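Local coordinates for 16S rRNA processing protein (Pseudomonas aeruginosa, PDB 2F1L) that probably acts in the late assembly of the 30S ribosomal subunit and in efficient processing of 16S rRNA, at residues D86-E89 with A90-F93. Residues are numbered along the deposited sequence; the frame is centred on the assembly and turned at random.
Sequences DREE and ARTF
Ala90 N donates to Asp86 O (3.1 Å), closing the first turn of the short helix 87-91, which links strands 76-81 and 97-101 of the RimM N-terminal β-domain in sequence. Asp86 is the N-cap: its OD2 accepts from both Glu88 N and Glu89 N, which approach from one face of the carboxylate. The methyl of Ala90 is buried and packs on Val29 of strand 29-30. Next, Arg91 N bonds to Arg87 O, while its side chain runs alongside that of Glu88 and grips the carboxylate side-on in a two-pronged salt bridge. Arg91 NE reaches Glu88 OE1 (2.7 Å) and Arg91 NH1 reaches Glu88 OE2 (3.0 Å), both oxygens lying near the guanidinium plane. The bend of Glu88 at chi2 (-46°) folds its carboxylate back to this position. The extended Arg87 chain brings its NE to 3.3 Å from Arg91 NH1, a non-bonded approach of two donors whose like charge Glu88 may offset, with the guanidinium planes 82° apart; Arg87 NH1 bonds to Gly31 O, and its NH2 to a water that also accepts a weak hydrogen bond from Arg91 NH1. Thr92 directs both N and OG1 onto Glu89 O, with OG1 2.6 Å from that oxygen. Finally, the buried Phe93 ring turns its edge to the same carbonyl: Glu89 O lies in the ring plane, 3.6 Å from Phe93 CD1.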
ATOM      1  N   ASP A  86     -25.982  -8.518  19.536  1.00 38.13           N
ATOM      2  CA  ASP A  86     -25.333  -9.808  19.896  1.00 38.80           C
ATOM      3  C   ASP A  86     -24.647 -10.482  18.741  1.00 35.17           C
ATOM      4  O   ASP A  86     -24.919 -10.217  17.565  1.00 32.18           O
ATOM      5  CB  ASP A  86     -26.330 -10.789  20.489  1.00 42.44           C
ATOM      6  CG  ASP A  86     -27.294 -11.267  19.472  1.00 43.20           C
ATOM      7  OD1 ASP A  86     -28.162 -10.469  19.128  1.00 53.37           O
ATOM      8  OD2 ASP A  86     -27.136 -12.389  18.970  1.00 35.36           O
ATOM      9  N   ARG A  87     -23.763 -11.395  19.106  1.00 34.00           N
ATOM     10  CA  ARG A  87     -22.889 -12.065  18.128  1.00 29.52           C
ATOM     11  C   ARG A  87     -23.683 -12.795  17.077  1.00 28.21           C
ATOM     12  O   ARG A  87     -23.266 -12.877  15.954  1.00 30.06           O
ATOM     13  CB  ARG A  87     -21.948 -13.019  18.856  1.00 29.39           C
ATOM     14  CG  ARG A  87     -20.912 -13.779  18.001  1.00 26.90           C
ATOM     15  CD  ARG A  87     -20.252 -14.791  18.900  1.00 29.30           C
ATOM     16  NE  ARG A  87     -19.151 -15.531  18.298  1.00 38.29           N
ATOM     17  CZ  ARG A  87     -17.925 -15.055  18.151  1.00 28.17           C
ATOM     18  NH1 ARG A  87     -17.601 -13.830  18.529  1.00 34.34           N
ATOM     19  NH2 ARG A  87     -17.003 -15.822  17.642  1.00 35.67           N
ATOM     20  N   GLU A  88     -24.842 -13.321  17.429  1.00 31.20           N
ATOM     21  CA  GLU A  88     -25.568 -14.184  16.520  1.00 30.31           C
ATOM     22  C   GLU A  88     -26.251 -13.400  15.416  1.00 31.80           C
ATOM     23  O   GLU A  88     -26.194 -13.839  14.269  1.00 34.33           O
ATOM     24  CB  GLU A  88     -26.546 -15.060  17.290  1.00 29.31           C
ATOM     25  CG  GLU A  88     -25.857 -15.967  18.279  1.00 30.13           C
ATOM     26  CD  GLU A  88     -24.637 -16.685  17.685  1.00 33.99           C
ATOM     27  OE1 GLU A  88     -24.759 -17.299  16.595  1.00 24.85           O
ATOM     28  OE2 GLU A  88     -23.548 -16.626  18.296  1.00 35.97           O
ATOM     29  N   GLU A  89     -26.890 -12.262  15.722  1.00 31.12           N
ATOM     30  CA  GLU A  89     -27.372 -11.401  14.646  0.50 31.97           C
ATOM     31  C   GLU A  89     -26.176 -10.881  13.801  1.00 32.73           C
ATOM     32  O   GLU A  89     -26.253 -10.825  12.561  1.00 31.59           O
ATOM     33  CB  GLU A  89     -28.214 -10.253  15.202  0.50 32.67           C
ATOM     34  CG  GLU A  89     -28.843  -9.350  14.138  0.50 34.82           C
ATOM     35  CD  GLU A  89     -29.893 -10.036  13.297  0.50 38.11           C
ATOM     36  OE1 GLU A  89     -30.835 -10.653  13.873  0.50 39.45           O
ATOM     37  OE2 GLU A  89     -29.779  -9.938  12.053  0.50 44.33           O
ATOM     38  N   ALA A  90     -25.062 -10.551  14.462  1.00 31.54           N
ATOM     39  CA  ALA A  90     -23.906 -10.016  13.782  1.00 31.68           C
ATOM     40  C   ALA A  90     -23.328 -10.939  12.690  1.00 33.58           C
ATOM     41  O   ALA A  90     -22.816 -10.429  11.675  1.00 32.68           O
ATOM     42  CB  ALA A  90     -22.859  -9.633  14.762  1.00 30.44           C
ATOM     43  N   ARG A  91     -23.408 -12.262  12.896  1.00 30.74           N
ATOM     44  CA  ARG A  91     -22.909 -13.223  11.938  1.00 31.77           C
ATOM     45  C   ARG A  91     -23.560 -12.973  10.605  1.00 32.76           C
ATOM     46  O   ARG A  91     -22.926 -13.128   9.581  1.00 35.40           O
ATOM     47  CB  ARG A  91     -23.286 -14.640  12.328  1.00 30.74           C
ATOM     48  CG  ARG A  91     -22.427 -15.263  13.327  1.00 33.00           C
ATOM     49  CD  ARG A  91     -22.865 -16.737  13.615  1.00 36.30           C
ATOM     50  NE  ARG A  91     -22.568 -17.042  15.008  1.00 34.03           N
ATOM     51  CZ  ARG A  91     -21.367 -17.411  15.443  1.00 44.75           C
ATOM     52  NH1 ARG A  91     -21.151 -17.647  16.759  1.00 37.80           N
ATOM     53  NH2 ARG A  91     -20.372 -17.543  14.560  1.00 39.80           N
ATOM     54  N   THR A  92     -24.837 -12.608  10.626  1.00 31.42           N
ATOM     55  CA  THR A  92     -25.588 -12.422   9.406  1.00 30.37           C
ATOM     56  C   THR A  92     -25.151 -11.214   8.631  1.00 30.11           C
ATOM     57  O   THR A  92     -25.558 -11.070   7.514  1.00 29.06           O
ATOM     58  CB  THR A  92     -27.105 -12.302   9.668  1.00 30.16           C
ATOM     59  OG1 THR A  92     -27.383 -11.057  10.278  1.00 30.96           O
ATOM     60  CG2 THR A  92     -27.579 -13.412  10.604  1.00 35.56           C
ATOM     61  N   PHE A  93     -24.296 -10.365   9.195  1.00 32.74           N
ATOM     62  CA  PHE A  93     -23.721  -9.230   8.460  1.00 32.38           C
ATOM     63  C   PHE A  93     -22.487  -9.567   7.663  1.00 32.15           C
ATOM     64  O   PHE A  93     -22.008  -8.725   6.872  1.00 27.81           O
ATOM     65  CB  PHE A  93     -23.447  -8.071   9.414  1.00 33.74           C
ATOM     66  CG  PHE A  93     -24.680  -7.332   9.749  1.00 32.44           C
ATOM     67  CD1 PHE A  93     -25.684  -7.958  10.467  1.00 31.88           C
ATOM     68  CD2 PHE A  93     -24.912  -6.067   9.229  1.00 42.71           C
ATOM     69  CE1 PHE A  93     -26.881  -7.308  10.727  1.00 40.26           C
ATOM     70  CE2 PHE A  93     -26.112  -5.391   9.488  1.00 38.26           C
ATOM     71  CZ  PHE A  93     -27.101  -6.021  10.224  1.00 37.81           C
TER
HETATM   72  O   HOH W   1     -17.852 -18.406  16.776  1.00 57.10           O